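Local coordinates for protein putative pectin lyase (Geobacillus virus E2, PDB 7CHU) that serves as the tailspike of a deep-sea thermophilic bacteriophage and, with its pectate-lyase-like fold, probably binds and perhaps cleaves surface polysaccharide of the host, at residues G112-F117 against R136-G141; F158-S163 against V172-M177; N423-K428 against N458-L463; G435-D440 against A447-N452; F482-A487 against L495-A500. All blocks are in the same frame, centred on the assembly; numbering follows the deposited sequence.

Contact 1: G112-F117 against R136-G141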
# COMPACT_ATOMS: atom_id res chain seq x y z
N GLY A 112 12.25 25.33 -13.97
CA GLY A 112 10.91 24.77 -14.00
C GLY A 112 9.98 25.44 -13.00
O GLY A 112 10.19 26.58 -12.59
N GLY A 113 8.94 24.73 -12.60
CA GLY A 113 8.07 25.22 -11.55
C GLY A 113 6.62 24.82 -11.79
O GLY A 113 6.31 24.01 -12.65
N ILE A 114 5.74 25.41 -10.99
CA ILE A 114 4.32 25.09 -11.02
C ILE A 114 3.61 26.09 -11.92
O ILE A 114 3.88 27.29 -11.87
CB ILE A 114 3.71 25.13 -9.60
CG1 ILE A 114 4.25 23.99 -8.72
CG2 ILE A 114 2.17 25.09 -9.66
CD1 ILE A 114 3.59 23.92 -7.32
N VAL A 115 2.68 25.58 -12.74
CA VAL A 115 1.67 26.38 -13.41
C VAL A 115 0.35 26.13 -12.69
O VAL A 115 -0.19 25.02 -12.70
CB VAL A 115 1.55 26.01 -14.90
CG1 VAL A 115 0.38 26.80 -15.52
CG2 VAL A 115 2.86 26.32 -15.62
N TYR A 116 -0.20 27.17 -12.06
CA TYR A 116 -1.32 27.00 -11.14
C TYR A 116 -2.61 27.47 -11.80
O TYR A 116 -2.65 28.57 -12.38
CB TYR A 116 -1.09 27.78 -9.85
CG TYR A 116 -2.28 27.64 -8.95
CD1 TYR A 116 -2.55 26.44 -8.32
CD2 TYR A 116 -3.18 28.69 -8.78
CE1 TYR A 116 -3.67 26.29 -7.49
CE2 TYR A 116 -4.30 28.55 -7.97
CZ TYR A 116 -4.54 27.35 -7.32
OH TYR A 116 -5.66 27.22 -6.51
N PHE A 117 -3.65 26.65 -11.70
CA PHE A 117 -4.97 26.92 -12.29
C PHE A 117 -5.95 27.15 -11.14
O PHE A 117 -6.34 26.17 -10.48
CB PHE A 117 -5.47 25.74 -13.15
CG PHE A 117 -4.64 25.43 -14.37
CD1 PHE A 117 -3.35 24.92 -14.25
CD2 PHE A 117 -5.18 25.56 -15.63
CE1 PHE A 117 -2.60 24.63 -15.37
CE2 PHE A 117 -4.44 25.27 -16.78
CZ PHE A 117 -3.15 24.80 -16.65
N ARG A 136 4.89 21.34 -13.52
CA ARG A 136 3.76 20.71 -12.85
C ARG A 136 2.52 21.57 -13.05
O ARG A 136 2.57 22.78 -12.81
CB ARG A 136 4.03 20.54 -11.36
CG ARG A 136 4.80 19.29 -11.01
CD ARG A 136 4.77 19.08 -9.51
NE ARG A 136 5.55 20.11 -8.83
CZ ARG A 136 5.22 20.66 -7.67
NH1 ARG A 136 4.11 20.31 -7.03
NH2 ARG A 136 6.01 21.59 -7.14
N LEU A 137 1.42 20.95 -13.48
CA LEU A 137 0.13 21.62 -13.62
C LEU A 137 -0.71 21.32 -12.38
O LEU A 137 -1.09 20.18 -12.13
CB LEU A 137 -0.60 21.15 -14.88
CG LEU A 137 0.16 21.12 -16.22
CD1 LEU A 137 -0.73 20.60 -17.36
CD2 LEU A 137 0.75 22.50 -16.56
N VAL A 138 -1.02 22.36 -11.61
CA VAL A 138 -1.67 22.22 -10.31
C VAL A 138 -2.93 23.08 -10.31
O VAL A 138 -2.87 24.26 -10.63
CB VAL A 138 -0.72 22.65 -9.17
CG1 VAL A 138 -1.44 22.58 -7.81
CG2 VAL A 138 0.57 21.82 -9.20
N GLY A 139 -4.06 22.49 -9.92
CA GLY A 139 -5.30 23.21 -9.73
C GLY A 139 -5.70 23.32 -8.26
O GLY A 139 -4.94 22.99 -7.35
N ALA A 140 -6.92 23.79 -8.05
CA ALA A 140 -7.43 24.01 -6.70
C ALA A 140 -8.14 22.79 -6.12
O ALA A 140 -8.52 22.81 -4.94
CB ALA A 140 -8.39 25.20 -6.69
N GLY A 141 -8.32 21.73 -6.90
CA GLY A 141 -9.00 20.52 -6.47
C GLY A 141 -9.40 19.67 -7.65
O GLY A 141 -9.60 20.21 -8.75

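Contact 2: F158-S163 against V172-M177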
# COMPACT_ATOMS: atom_id res chain seq x y z
N PHE A 158 -3.97 17.81 -22.80
CA PHE A 158 -2.60 18.11 -22.39
C PHE A 158 -1.69 17.06 -23.01
O PHE A 158 -1.82 15.87 -22.68
CB PHE A 158 -2.45 18.08 -20.87
CG PHE A 158 -3.13 19.21 -20.16
CD1 PHE A 158 -2.86 20.53 -20.50
CD2 PHE A 158 -4.01 18.94 -19.12
CE1 PHE A 158 -3.48 21.57 -19.82
CE2 PHE A 158 -4.63 19.98 -18.44
CZ PHE A 158 -4.37 21.28 -18.79
N GLU A 159 -0.73 17.50 -23.82
CA GLU A 159 0.30 16.63 -24.38
C GLU A 159 1.63 16.93 -23.69
O GLU A 159 2.18 18.03 -23.84
CB GLU A 159 0.42 16.84 -25.90
CG GLU A 159 1.35 15.82 -26.58
CD GLU A 159 1.67 16.14 -28.07
OE1 GLU A 159 1.78 17.32 -28.45
OE2 GLU A 159 1.85 15.19 -28.86
N PHE A 160 2.15 15.94 -22.96
CA PHE A 160 3.50 15.97 -22.40
C PHE A 160 4.37 15.11 -23.30
O PHE A 160 4.16 13.90 -23.39
CB PHE A 160 3.55 15.43 -20.96
CG PHE A 160 2.76 16.21 -19.93
CD1 PHE A 160 1.39 16.05 -19.82
CD2 PHE A 160 3.41 17.09 -19.05
CE1 PHE A 160 0.66 16.75 -18.86
CE2 PHE A 160 2.70 17.80 -18.09
CZ PHE A 160 1.31 17.64 -18.01
N VAL A 161 5.36 15.72 -23.95
CA VAL A 161 6.29 15.01 -24.83
C VAL A 161 7.52 15.90 -24.97
O VAL A 161 7.35 17.13 -25.05
CB VAL A 161 5.65 14.70 -26.20
CG1 VAL A 161 5.31 16.00 -26.97
CG2 VAL A 161 6.54 13.81 -27.07
N PRO A 162 8.74 15.38 -25.03
CA PRO A 162 9.90 16.27 -25.22
C PRO A 162 9.85 16.89 -26.60
O PRO A 162 9.51 16.24 -27.58
CB PRO A 162 11.10 15.33 -25.08
CG PRO A 162 10.54 13.93 -25.40
CD PRO A 162 9.14 13.97 -24.84
N SER A 163 10.22 18.18 -26.67
CA SER A 163 10.31 18.81 -27.98
C SER A 163 11.34 18.10 -28.86
O SER A 163 11.15 18.00 -30.07
CB SER A 163 10.66 20.29 -27.83
OG SER A 163 11.89 20.47 -27.14
N VAL A 172 7.72 15.94 -14.70
CA VAL A 172 6.47 16.65 -15.02
C VAL A 172 5.34 16.04 -14.22
O VAL A 172 5.46 14.96 -13.64
CB VAL A 172 6.16 16.63 -16.54
CG1 VAL A 172 7.16 17.50 -17.34
CG2 VAL A 172 6.13 15.19 -17.06
N GLY A 173 4.20 16.72 -14.17
CA GLY A 173 3.10 16.17 -13.40
C GLY A 173 1.85 17.01 -13.49
O GLY A 173 1.85 18.13 -14.01
N ILE A 174 0.76 16.42 -12.99
CA ILE A 174 -0.53 17.06 -12.82
C ILE A 174 -0.98 16.78 -11.39
O ILE A 174 -0.81 15.66 -10.89
CB ILE A 174 -1.59 16.52 -13.82
CG1 ILE A 174 -1.14 16.72 -15.29
CG2 ILE A 174 -2.96 17.17 -13.57
CD1 ILE A 174 -2.11 16.18 -16.31
N GLU A 175 -1.57 17.78 -10.73
CA GLU A 175 -2.11 17.63 -9.39
C GLU A 175 -3.40 18.42 -9.27
O GLU A 175 -3.49 19.54 -9.77
CB GLU A 175 -1.14 18.10 -8.29
CG GLU A 175 0.24 17.46 -8.27
CD GLU A 175 1.19 18.20 -7.30
OE1 GLU A 175 0.71 18.71 -6.27
OE2 GLU A 175 2.40 18.31 -7.58
N LYS A 176 -4.40 17.82 -8.64
CA LYS A 176 -5.58 18.53 -8.14
C LYS A 176 -6.34 19.29 -9.24
O LYS A 176 -6.62 20.49 -9.11
CB LYS A 176 -5.17 19.48 -7.02
CG LYS A 176 -4.36 18.86 -5.92
CD LYS A 176 -5.24 17.93 -5.13
CE LYS A 176 -4.51 17.28 -3.95
NZ LYS A 176 -5.52 16.46 -3.17
N MET A 177 -6.77 18.56 -10.27
CA MET A 177 -7.61 19.13 -11.32
C MET A 177 -8.21 17.99 -12.14
O MET A 177 -7.75 16.85 -12.07
CB MET A 177 -6.81 20.09 -12.23
CG MET A 177 -5.91 19.38 -13.25
SD MET A 177 -5.16 20.54 -14.48
CE MET A 177 -4.17 21.47 -13.37

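Contact 3: N423-K428 against N458-L463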
# COMPACT_ATOMS: atom_id res chain seq x y z
N ASN A 423 -17.45 -33.50 -10.99
CA ASN A 423 -16.56 -34.19 -11.90
C ASN A 423 -15.11 -34.09 -11.46
O ASN A 423 -14.70 -33.18 -10.74
CB ASN A 423 -16.70 -33.62 -13.31
CG ASN A 423 -18.12 -33.66 -13.81
OD1 ASN A 423 -18.68 -32.65 -14.23
ND2 ASN A 423 -18.71 -34.84 -13.77
N PHE A 424 -14.33 -35.04 -11.95
CA PHE A 424 -12.88 -35.03 -11.83
C PHE A 424 -12.31 -34.77 -13.21
O PHE A 424 -12.55 -35.56 -14.14
CB PHE A 424 -12.38 -36.35 -11.25
CG PHE A 424 -12.86 -36.62 -9.84
CD1 PHE A 424 -12.31 -35.92 -8.77
CD2 PHE A 424 -13.86 -37.55 -9.59
CE1 PHE A 424 -12.75 -36.16 -7.45
CE2 PHE A 424 -14.31 -37.79 -8.29
CZ PHE A 424 -13.75 -37.08 -7.21
N ILE A 425 -11.57 -33.67 -13.36
CA ILE A 425 -11.07 -33.23 -14.66
C ILE A 425 -9.61 -33.60 -14.80
O ILE A 425 -8.81 -33.38 -13.88
CB ILE A 425 -11.27 -31.71 -14.82
CG1 ILE A 425 -12.77 -31.40 -14.82
CG2 ILE A 425 -10.57 -31.23 -16.09
CD1 ILE A 425 -13.10 -29.95 -15.11
N GLN A 426 -9.25 -34.19 -15.93
CA GLN A 426 -7.89 -34.55 -16.29
C GLN A 426 -7.36 -33.51 -17.26
O GLN A 426 -7.76 -33.52 -18.44
CB GLN A 426 -7.84 -35.95 -16.92
CG GLN A 426 -6.45 -36.46 -17.23
CD GLN A 426 -6.48 -37.87 -17.84
OE1 GLN A 426 -6.67 -38.03 -19.05
NE2 GLN A 426 -6.30 -38.88 -17.01
N PRO A 427 -6.48 -32.60 -16.83
CA PRO A 427 -6.07 -31.49 -17.72
C PRO A 427 -5.29 -31.94 -18.94
O PRO A 427 -5.58 -31.47 -20.05
CB PRO A 427 -5.21 -30.61 -16.80
CG PRO A 427 -5.61 -30.96 -15.46
CD PRO A 427 -5.96 -32.41 -15.47
N LYS A 428 -4.29 -32.81 -18.77
CA LYS A 428 -3.48 -33.32 -19.88
C LYS A 428 -3.95 -34.72 -20.24
O LYS A 428 -3.71 -35.68 -19.49
CB LYS A 428 -1.99 -33.33 -19.52
CG LYS A 428 -1.09 -33.83 -20.65
CD LYS A 428 0.33 -33.34 -20.46
CE LYS A 428 1.17 -33.48 -21.73
NZ LYS A 428 2.50 -32.83 -21.57
N ASN A 458 -8.67 -31.91 -20.55
CA ASN A 458 -9.77 -31.31 -19.77
C ASN A 458 -11.04 -32.17 -19.76
O ASN A 458 -12.13 -31.67 -19.50
CB ASN A 458 -10.09 -29.89 -20.26
CG ASN A 458 -8.96 -28.92 -19.98
OD1 ASN A 458 -8.35 -28.95 -18.92
ND2 ASN A 458 -8.68 -28.04 -20.94
N SER A 459 -10.90 -33.48 -19.99
CA SER A 459 -12.02 -34.41 -19.98
C SER A 459 -12.35 -34.90 -18.56
O SER A 459 -11.56 -34.78 -17.62
CB SER A 459 -11.69 -35.61 -20.87
OG SER A 459 -10.77 -36.47 -20.24
N ASN A 460 -13.55 -35.48 -18.42
CA ASN A 460 -13.98 -36.05 -17.15
C ASN A 460 -13.50 -37.49 -17.05
O ASN A 460 -13.65 -38.27 -17.99
CB ASN A 460 -15.51 -36.00 -17.02
CG ASN A 460 -16.03 -34.59 -16.92
OD1 ASN A 460 -15.30 -33.68 -16.50
ND2 ASN A 460 -17.29 -34.38 -17.29
N VAL A 461 -12.92 -37.84 -15.89
CA VAL A 461 -12.43 -39.19 -15.66
C VAL A 461 -13.01 -39.74 -14.36
O VAL A 461 -13.52 -39.01 -13.50
CB VAL A 461 -10.89 -39.24 -15.61
CG1 VAL A 461 -10.31 -38.81 -16.95
CG2 VAL A 461 -10.34 -38.35 -14.48
N THR A 462 -12.94 -41.06 -14.23
CA THR A 462 -13.31 -41.78 -13.02
C THR A 462 -12.04 -42.13 -12.26
O THR A 462 -11.09 -42.64 -12.86
CB THR A 462 -14.09 -43.05 -13.37
OG1 THR A 462 -15.37 -42.67 -13.88
CG2 THR A 462 -14.28 -43.94 -12.15
N LEU A 463 -12.01 -41.82 -10.97
CA LEU A 463 -10.87 -42.16 -10.14
C LEU A 463 -11.10 -43.53 -9.49
O LEU A 463 -12.14 -43.77 -8.87
CB LEU A 463 -10.62 -41.09 -9.08
CG LEU A 463 -10.04 -39.79 -9.65
CD1 LEU A 463 -9.66 -38.84 -8.53
CD2 LEU A 463 -8.86 -40.05 -10.58
O HOH W 1 -15.46 -37.28 -13.36
O HOH W 2 -5.62 -28.44 -19.74

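Contact 4: G435-D440 against A447-N452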
# COMPACT_ATOMS: atom_id res chain seq x y z
N GLY A 435 -3.31 -39.61 -7.21
CA GLY A 435 -3.43 -38.72 -6.06
C GLY A 435 -3.57 -39.46 -4.75
O GLY A 435 -3.80 -40.68 -4.70
N ILE A 436 -3.43 -38.68 -3.68
CA ILE A 436 -3.75 -39.09 -2.31
C ILE A 436 -4.86 -38.18 -1.80
O ILE A 436 -4.81 -36.96 -2.00
CB ILE A 436 -2.52 -38.99 -1.40
CG1 ILE A 436 -1.37 -39.84 -1.93
CG2 ILE A 436 -2.87 -39.38 0.05
CD1 ILE A 436 -0.07 -39.62 -1.15
N GLN A 437 -5.87 -38.76 -1.16
CA GLN A 437 -6.90 -37.96 -0.52
C GLN A 437 -7.07 -38.46 0.91
O GLN A 437 -7.16 -39.67 1.15
CB GLN A 437 -8.22 -38.00 -1.30
CG GLN A 437 -8.78 -39.39 -1.60
CD GLN A 437 -9.91 -39.33 -2.64
OE1 GLN A 437 -9.87 -38.54 -3.59
NE2 GLN A 437 -10.91 -40.18 -2.46
N ILE A 438 -7.09 -37.52 1.85
CA ILE A 438 -7.07 -37.80 3.29
C ILE A 438 -8.42 -37.37 3.87
O ILE A 438 -8.74 -36.18 3.89
CB ILE A 438 -5.90 -37.07 3.97
CG1 ILE A 438 -4.57 -37.48 3.31
CG2 ILE A 438 -5.89 -37.30 5.46
CD1 ILE A 438 -3.43 -36.55 3.71
N ALA A 439 -9.21 -38.34 4.33
CA ALA A 439 -10.57 -38.09 4.77
C ALA A 439 -10.63 -37.98 6.29
O ALA A 439 -9.66 -38.23 6.99
CB ALA A 439 -11.50 -39.21 4.28
N ASP A 440 -11.78 -37.55 6.79
CA ASP A 440 -12.07 -37.62 8.22
C ASP A 440 -13.29 -38.52 8.47
O ASP A 440 -14.19 -38.20 9.25
CB ASP A 440 -12.22 -36.24 8.87
CG ASP A 440 -13.14 -35.29 8.11
OD1 ASP A 440 -14.09 -35.76 7.46
OD2 ASP A 440 -12.90 -34.05 8.19
N ALA A 447 -6.61 -42.46 1.31
CA ALA A 447 -6.88 -43.20 0.09
C ALA A 447 -5.94 -42.80 -1.04
O ALA A 447 -5.54 -41.64 -1.15
CB ALA A 447 -8.33 -43.02 -0.38
N PHE A 448 -5.59 -43.78 -1.86
CA PHE A 448 -4.76 -43.62 -3.04
C PHE A 448 -5.62 -43.88 -4.27
O PHE A 448 -6.34 -44.89 -4.31
CB PHE A 448 -3.58 -44.59 -3.00
CG PHE A 448 -2.66 -44.37 -1.85
CD1 PHE A 448 -3.03 -44.74 -0.56
CD2 PHE A 448 -1.42 -43.74 -2.04
CE1 PHE A 448 -2.19 -44.52 0.51
CE2 PHE A 448 -0.56 -43.51 -0.98
CZ PHE A 448 -0.95 -43.91 0.31
N VAL A 449 -5.57 -42.98 -5.25
CA VAL A 449 -6.51 -42.95 -6.36
C VAL A 449 -5.73 -42.77 -7.65
O VAL A 449 -4.62 -42.23 -7.65
CB VAL A 449 -7.57 -41.83 -6.21
CG1 VAL A 449 -8.52 -42.13 -5.04
CG2 VAL A 449 -6.90 -40.47 -6.01
N GLY A 450 -6.30 -43.27 -8.75
CA GLY A 450 -5.67 -43.09 -10.05
C GLY A 450 -6.61 -43.36 -11.20
O GLY A 450 -7.70 -43.91 -11.03
N ALA A 451 -6.17 -42.96 -12.39
CA ALA A 451 -6.95 -43.12 -13.61
C ALA A 451 -6.00 -43.15 -14.81
O ALA A 451 -4.94 -42.52 -14.80
CB ALA A 451 -7.98 -42.00 -13.78
N ASN A 452 -6.40 -43.90 -15.84
CA ASN A 452 -5.61 -43.90 -17.06
C ASN A 452 -5.74 -42.57 -17.81
O ASN A 452 -6.67 -41.79 -17.59
CB ASN A 452 -6.06 -45.03 -17.99
CG ASN A 452 -5.37 -46.33 -17.67
OD1 ASN A 452 -6.02 -47.31 -17.34
ND2 ASN A 452 -4.06 -46.34 -17.74

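Contact 5: F482-A487 against L495-A500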
# COMPACT_ATOMS: atom_id res chain seq x y z
N PHE A 482 5.39 -58.21 -5.33
CA PHE A 482 6.69 -58.08 -4.67
C PHE A 482 7.83 -57.94 -5.68
O PHE A 482 7.83 -58.59 -6.73
CB PHE A 482 6.99 -59.30 -3.79
CG PHE A 482 6.06 -59.46 -2.61
CD1 PHE A 482 4.87 -60.18 -2.75
CD2 PHE A 482 6.39 -58.96 -1.37
CE1 PHE A 482 4.01 -60.36 -1.67
CE2 PHE A 482 5.54 -59.13 -0.29
CZ PHE A 482 4.35 -59.83 -0.44
N THR A 483 8.82 -57.11 -5.33
CA THR A 483 10.12 -57.12 -5.97
C THR A 483 11.06 -57.99 -5.16
O THR A 483 11.18 -57.78 -3.94
CB THR A 483 10.68 -55.70 -6.07
OG1 THR A 483 9.84 -54.92 -6.92
CG2 THR A 483 12.10 -55.74 -6.64
N PRO A 484 11.73 -58.98 -5.76
CA PRO A 484 12.56 -59.90 -4.96
C PRO A 484 13.70 -59.18 -4.25
O PRO A 484 14.37 -58.33 -4.82
CB PRO A 484 13.09 -60.91 -6.00
CG PRO A 484 12.04 -60.89 -7.13
CD PRO A 484 11.59 -59.42 -7.17
N VAL A 485 13.93 -59.56 -2.99
CA VAL A 485 15.02 -59.03 -2.16
C VAL A 485 15.76 -60.20 -1.53
O VAL A 485 15.26 -61.33 -1.49
CB VAL A 485 14.53 -58.07 -1.05
CG1 VAL A 485 13.85 -56.85 -1.65
CG2 VAL A 485 13.58 -58.82 -0.08
N THR A 486 16.92 -59.91 -0.95
CA THR A 486 17.69 -60.92 -0.26
C THR A 486 17.08 -61.23 1.10
O THR A 486 16.51 -60.36 1.76
CB THR A 486 19.13 -60.46 -0.05
OG1 THR A 486 19.15 -59.41 0.94
CG2 THR A 486 19.73 -59.94 -1.36
N ALA A 487 17.23 -62.49 1.52
CA ALA A 487 16.68 -62.92 2.80
C ALA A 487 17.35 -62.19 3.97
O ALA A 487 16.68 -61.80 4.93
CB ALA A 487 16.83 -64.43 2.96
N LEU A 495 7.29 -60.66 5.24
CA LEU A 495 6.89 -61.40 4.04
C LEU A 495 7.59 -60.78 2.83
O LEU A 495 7.62 -59.56 2.69
CB LEU A 495 5.37 -61.34 3.90
CG LEU A 495 4.63 -62.20 2.89
CD1 LEU A 495 4.75 -63.70 3.23
CD2 LEU A 495 3.18 -61.74 2.88
N PHE A 496 8.18 -61.63 1.99
CA PHE A 496 8.97 -61.17 0.84
C PHE A 496 9.09 -62.31 -0.17
O PHE A 496 8.87 -63.47 0.16
CB PHE A 496 10.37 -60.71 1.25
CG PHE A 496 11.25 -61.81 1.80
CD1 PHE A 496 12.34 -62.29 1.07
CD2 PHE A 496 10.99 -62.37 3.05
CE1 PHE A 496 13.14 -63.30 1.59
CE2 PHE A 496 11.79 -63.38 3.57
CZ PHE A 496 12.87 -63.84 2.84
N VAL A 497 9.45 -61.97 -1.40
CA VAL A 497 9.95 -62.93 -2.37
C VAL A 497 11.48 -62.90 -2.35
O VAL A 497 12.09 -61.85 -2.57
CB VAL A 497 9.40 -62.64 -3.77
CG1 VAL A 497 10.03 -63.60 -4.79
CG2 VAL A 497 7.89 -62.78 -3.80
N ASP A 498 12.08 -64.06 -2.09
CA ASP A 498 13.53 -64.20 -2.00
C ASP A 498 14.17 -64.15 -3.39
O ASP A 498 13.89 -65.00 -4.23
CB ASP A 498 13.85 -65.52 -1.30
CG ASP A 498 15.32 -65.69 -0.95
OD1 ASP A 498 16.19 -64.94 -1.45
OD2 ASP A 498 15.62 -66.59 -0.16
N SER A 499 15.10 -63.21 -3.61
CA SER A 499 15.74 -63.10 -4.91
C SER A 499 16.69 -64.26 -5.19
O SER A 499 17.08 -64.45 -6.34
CB SER A 499 16.50 -61.77 -5.03
OG SER A 499 17.54 -61.69 -4.06
N ALA A 500 17.04 -65.06 -4.18
CA ALA A 500 17.86 -66.25 -4.41
C ALA A 500 17.13 -67.29 -5.24
O ALA A 500 17.73 -67.95 -6.08
CB ALA A 500 18.29 -66.85 -3.07
O HOH W 3 10.13 -59.13 -1.84
O HOH W 4 18.41 -64.23 -0.42

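Contact 1: G112-F117 against R136-G141
Ile114, Val115 and Tyr116 pair in parallel with Arg136, Leu137 and Val138, the two short strands approaching to 4.6 Å between axes and diverging by 26°. Four backbone hydrogen bonds zigzag across, from Arg136 N to Gly113 O, Val115 N to Arg136 O (2.8 Å), Val138 N to Val115 O, and Phe117 N to Val138 O (2.7 Å). Ile114 lies over one face of the Arg136 guanidinium, its CG1 3.4 Å from Arg136 NH2, while its other branch, CG2, meets Val138 CG2 at 3.7 Å. The arginine chain bends at chi3 (-68°) to bring the group under the isoleucine. The guanidinium is held further by a salt bridge from NH1 to Glu175 and a hydrogen bond from NH2 to Ala140 O of the second subunit. Tyr116 is turned at chi1 (178°) so that its OH comes 3.4 Å from Ala140 CB. On the other face of the sheet, Phe117 CE1 rests 4.0 Å from Leu137 CB, and the same ring turns an edge to Val138 O. From helix 91-99, Ile94 packs on Phe117, and Ile98 on Val115 and Leu137. Backbone hydrogen bonds join Ile114 and Tyr116 to Val75 and Leu137 to Gly173, placing strand 113-117 between strands 75-76 and 135-139.

Contact 2: F158-S163 against V172-M177
Phe158 and Phe160 face Val172, Ile174 and Met177 across the interior of a parallel beta-helix coil, near its corners at Phe158 and Lys176. The two backbones stand apart, with CA atoms of Phe160 and Val172 8.0 Å from each other, and the contact is made mostly by side chains, with Gly173 O also near the Phe160 ring. Phe160 does most of the filling. Its CD2 corner lies 3.8 Å from Val172 CB, the two side chains running antiparallel alongside each other. Farther round the ring, CZ meets Ile174 CG1 at 3.8 Å and CE1 meets Ile174 CD1 at the same distance, so the CG1-CD1 branch of Ile174 lies against the ring obliquely. Phe158 reaches Met177, just past the corner at Lys176, whose SD lies 4.0 Å from Phe158 CE2. This is a Met-aromatic contact of oblique geometry, the sulfur being 5.2 Å from the ring centroid and 65° off its normal. Leu137 of the preceding coil packs on Phe158, Phe160 and Met177, and Ile194 adjoins Phe160 and Val172. An interior filled by such inward-pointing aliphatic and aromatic residues is typical of the right-handed parallel beta-helix of pectate lyases and phage tailspikes.

Contact 3: N423-K428 against N458-L463
Leu463 CD1 lies over one face of the Phe424 ring in a CH-pi contact, 4.2 Å from the centroid and 18° off the normal, while Val461 O sits at the edge of the ring, near its plane. Two other flat groups, the amides of Asn423 and Asn460, stack at the exposed end of the contact: their planes are 22° from parallel, with Asn423 CG 3.6 Å from Asn460 ND2. The backbones form an irregular antiparallel pairing. Val461 N bonds to Phe424 O and Gln426 N to Ser459 O, each at 2.9 Å, and they bracket the non-hydrogen-bonded pair of Ile425 and Asn460. At Asn458 the pairing becomes irregular: its N makes a weak, bent bond to Gln426 O and a second bond, 3.2 Å, to Pro427 O, reached from above the carbonyl plane. At the other end a water takes the place of a direct bond, accepting from Phe424 N and donating to Val461 O. This pairing belongs to the antiparallel region that follows the beta-helix, with strand 418-420 on the other side of strand 423-426. Gln426 CG is anti to the backbone N (chi1 -175°) and its chain runs extended across Val461, whose CG1 lies 3.8 Å from Gln426 CB. The amide beyond is buried and well satisfied, OE1 by Ser454 N and NE2 by Ser433 OG and Asn452 O. Ile425 CG2, on the face shared with Asn460, rests 3.8 Å from Asn458 CA, and Asn458 OD1 is bonded to Asn379 ND2.

Contact 4: G435-D440 against A447-N452
Ala447, near the start of the strand, makes a pair of bonds to Gln437, Ala447 N to Gln437 O at 2.8 Å and Gln437 N to Ala447 O at 2.9 Å. Its methyl CB touches Gln437 CG at 3.9 Å. That CG stands between its backbone N and carbonyl carbon (chi1 54°), and from there the extended chain, lying on Ala447 CB, crosses Val449 at about a right angle and reaches its CG1. Phe448 comes next, on the opposite face and in the non-hydrogen-bonded pair with Ile436. The two side chains lie alongside each other and point the same way, Phe448 CE2 being 3.9 Å from Ile436 CG1. Both also pack against their own counterparts in the second and third subunits, which puts this face at the centre of the trimer. Val449 restores the hydrogen bonding, since Val449 N to Gly435 O and Gly435 N to Val449 O are each 3.0 Å long. Glycine presents no side chain here, and Val449 CG2 settles directly against the peptide, 3.4 Å from Gly435 O. Farther on, Ala451 packs on Leu463. The contact forms the beta hairpin of strands 433-438 and 446-451. Backbone hydrogen bonds join strand 410-415 to the other edge of 433-438 (Ile436 with Leu413, Ile438 with Leu411) and strand 459-469 to the other edge of 446-451 (Phe448 with Leu466 and Leu467).

Contact 5: F482-A487 against L495-A500
Phe482 and Val497 make the tight end of this contact, with Phe482 CB 3.6 Å from Val497 CG2. The phenyl ring reaches on to Leu495, where its CZ meets Leu495 CD2 at 4.0 Å and the two side chains cross at about a right angle. Other chains close in on the same cluster: Ile480 of the second subunit packs on Phe482, and Leu495 of the third subunit does so too. A second packed patch gathers round Phe496, whose chi1 of 65° swings the ring under the loop, its CD1 3.9 Å from Val485 CG2 and its CE1 3.8 Å from Ala487 CA.

A single backbone bridge joins the packed and open parts: Val485 N bonds to Val497 O at 3.0 Å, and Ser499 N to Val485 O at 2.8 Å, the latter donor standing 51° out of the carbonyl plane. The open side is looser. There the exposed Ser499 touches Pro484, CB to CB, and its OG lies near the CG2 methyl of Thr486, also exposed. Two waters add further links. One molecule accepts from Val497 N and lies within bonding distance of Thr483 O; another accepts from Ala487 N and donates to Asp498 OD1. The carboxylate is also held through OD2 by a salt bridge to Lys505, which would be expected to favour its charged form. Asp498 OD1 accepts from Ala500 N at 2.9 Å, an Asx turn, and strand 494-498 belongs to a small antiparallel sheet that continues, through Leu495, into the second subunit.

Contacts 1 and 2 belong to the beta-helix and use strands 135-139 and 169-175 respectively, which are neighbours; both are buried, but contact 1 joins adjacent coils by parallel backbone bonding, whereas contact 2 is apolar packing across the interior. The Arg136–Glu175 salt bridge ties them together. With centres about 54 to 66 Å from those of the first two, contacts 3 and 4 occupy one antiparallel region, linked by Gln426 to Asn452 and by Leu463 packing on Ala451. Contact 4 is buried against the other subunits, while contact 3 is a surface pairing, irregular and water-bridged, that no other chain touches. Contact 5, about 28 Å from contact 4 between centres, is partly buried and combines a trimer-facing apolar cluster with a water-bridged outer side.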